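Local coordinates for guanine nucleotide exchange protein (Legionella pneumophila, PDB 1XSZ) that probably acts as a guanine nucleotide exchange factor for ADP-ribosylation factor GTPases, with a cap over the active site of its Sec7 domain, at residues P40-A45 / L75-S80. Sequence-based numbering, arbitrary orientation.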
loop_
_atom_site.group_PDB
_atom_site.type_symbol
_atom_site.label_atom_id
_atom_site.label_comp_id
_atom_site.label_asym_id
_atom_site.label_seq_id
_atom_site.Cartn_x
_atom_site.Cartn_y
_atom_site.Cartn_z
ATOM N N PRO A 40 0.988 16.833 -17.921
ATOM C CA PRO A 40 -0.013 16.143 -17.101
ATOM C C PRO A 40 0.372 15.669 -15.703
ATOM O O PRO A 40 -0.356 15.925 -14.743
ATOM C CB PRO A 40 -0.447 14.988 -17.999
ATOM C CG PRO A 40 0.815 14.656 -18.725
ATOM C CD PRO A 40 1.331 16.026 -19.108
ATOM N N ASN A 41 1.502 14.986 -15.576
ATOM C CA ASN A 41 1.904 14.462 -14.273
ATOM C C ASN A 41 2.068 15.518 -13.187
ATOM O O ASN A 41 1.638 15.313 -12.052
ATOM C CB ASN A 41 3.181 13.633 -14.406
ATOM C CG ASN A 41 3.003 12.447 -15.336
ATOM O OD1 ASN A 41 1.910 11.885 -15.438
ATOM N ND2 ASN A 41 4.077 12.055 -16.011
ATOM N N GLU A 42 2.678 16.647 -13.522
ATOM C CA GLU A 42 2.854 17.703 -12.536
ATOM C C GLU A 42 1.510 18.351 -12.216
ATOM O O GLU A 42 1.270 18.788 -11.088
ATOM C CB GLU A 42 3.841 18.759 -13.051
ATOM C CG GLU A 42 5.253 18.221 -13.273
ATOM C CD GLU A 42 5.513 17.786 -14.707
ATOM O OE1 GLU A 42 4.654 17.100 -15.303
ATOM O OE2 GLU A 42 6.591 18.126 -15.240
ATOM N N GLU A 43 0.626 18.394 -13.207
ATOM C CA GLU A 43 -0.688 18.993 -13.022
ATOM C C GLU A 43 -1.574 18.127 -12.121
ATOM O O GLU A 43 -2.319 18.644 -11.297
ATOM C CB GLU A 43 -1.365 19.213 -14.378
ATOM C CG GLU A 43 -2.487 20.236 -14.326
ATOM C CD GLU A 43 -1.992 21.637 -13.984
ATOM O OE1 GLU A 43 -2.779 22.421 -13.420
ATOM O OE2 GLU A 43 -0.822 21.956 -14.286
ATOM N N ILE A 44 -1.503 16.810 -12.291
ATOM C CA ILE A 44 -2.293 15.918 -11.451
ATOM C C ILE A 44 -1.818 16.077 -10.002
ATOM O O ILE A 44 -2.625 16.221 -9.085
ATOM C CB ILE A 44 -2.128 14.448 -11.890
ATOM C CG1 ILE A 44 -2.738 14.251 -13.282
ATOM C CG2 ILE A 44 -2.781 13.519 -10.868
ATOM C CD1 ILE A 44 -2.426 12.901 -13.897
ATOM N N ALA A 45 -0.504 16.069 -9.806
ATOM C CA ALA A 45 0.061 16.217 -8.469
ATOM C C ALA A 45 -0.353 17.544 -7.840
ATOM O O ALA A 45 -0.716 17.593 -6.666
ATOM C CB ALA A 45 1.583 16.114 -8.529
ATOM N N LEU A 75 3.677 10.792 -8.333
ATOM C CA LEU A 75 4.139 10.816 -6.952
ATOM C C LEU A 75 5.435 11.617 -6.834
ATOM O O LEU A 75 5.611 12.388 -5.892
ATOM C CB LEU A 75 4.358 9.391 -6.426
ATOM C CG LEU A 75 4.988 9.306 -5.027
ATOM C CD1 LEU A 75 4.135 10.067 -4.024
ATOM C CD2 LEU A 75 5.138 7.852 -4.606
ATOM N N LYS A 76 6.347 11.431 -7.784
ATOM C CA LYS A 76 7.607 12.159 -7.735
ATOM C C LYS A 76 7.333 13.660 -7.771
ATOM O O LYS A 76 7.943 14.427 -7.029
ATOM C CB LYS A 76 8.508 11.754 -8.906
ATOM C CG LYS A 76 9.954 12.194 -8.729
ATOM C CD LYS A 76 10.852 11.661 -9.832
ATOM C CE LYS A 76 12.305 12.016 -9.563
ATOM N NZ LYS A 76 12.481 13.478 -9.344
ATOM N N ALA A 77 6.402 14.077 -8.624
ATOM C CA ALA A 77 6.061 15.491 -8.725
ATOM C C ALA A 77 5.369 15.957 -7.445
ATOM O O ALA A 77 5.660 17.032 -6.925
ATOM C CB ALA A 77 5.152 15.731 -9.927
ATOM N N PHE A 78 4.462 15.130 -6.932
ATOM C CA PHE A 78 3.718 15.443 -5.717
ATOM C C PHE A 78 4.655 15.705 -4.545
ATOM O O PHE A 78 4.508 16.689 -3.824
ATOM C CB PHE A 78 2.765 14.284 -5.395
ATOM C CG PHE A 78 1.910 14.505 -4.175
ATOM C CD1 PHE A 78 2.320 14.052 -2.926
ATOM C CD2 PHE A 78 0.681 15.149 -4.281
ATOM C CE1 PHE A 78 1.518 14.234 -1.805
ATOM C CE2 PHE A 78 -0.130 15.337 -3.168
ATOM C CZ PHE A 78 0.288 14.879 -1.925
ATOM N N THR A 79 5.629 14.827 -4.358
ATOM C CA THR A 79 6.573 14.990 -3.266
ATOM C C THR A 79 7.546 16.149 -3.513
ATOM O O THR A 79 7.942 16.843 -2.577
ATOM C CB THR A 79 7.335 13.681 -3.030
ATOM O OG1 THR A 79 6.386 12.642 -2.751
ATOM C CG2 THR A 79 8.280 13.815 -1.849
ATOM N N SER A 80 7.918 16.357 -4.772
ATOM C CA SER A 80 8.834 17.438 -5.126
ATOM C C SER A 80 8.196 18.799 -4.867
ATOM O O SER A 80 8.892 19.788 -4.634
ATOM C CB SER A 80 9.235 17.329 -6.598
ATOM O OG SER A 80 9.973 16.146 -6.836
#
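N41 meets A77 through its backbone: the carbonyl oxygen N41 O lies 4.1 Å from A77 CB, while the side chain packs against E70 and V74 of helix 69-80 and its ND2 makes a weak hydrogen bond to Q73 OE1, a polar end suited to the border of the interface. One residue on, the backbone of E42 is about as close, its CA 4.0 Å from A77 CB. Its side chain starts with CG anti to the carbonyl carbon (chi1 -63°) and bends at chi2; the methylene CG thus skirts the A77 methyl, and E42 as a whole is exposed, as befits a charged residue. The CB of A45 is directed toward the other helix and supplies most of what segment 40-45 contributes here. This methyl sits 3.9 Å from A77 CB. A45 CB also lies 3.4 Å from F78 N and, in a separate apolar contact, 3.8 Å from F78 CB. The small methyls suit this close crossing, with segment axes 8.0 Å apart at -53°. The F78 ring is swung past the methyl with CG anti to its backbone N (chi1 -179°), and A45 O lies at the ring edge near its plane, 3.7 Å from F78 CD2. The ring also stacks with H49, farther along helix 40-50, so a buried aromatic suits this place. Within the all-helical Sec7 domain, I44 packs on I26 and I29 of helix 22-35 and also reaches V74 of helix 69-80, which itself rests, through L75 and T79, on helix 106-123.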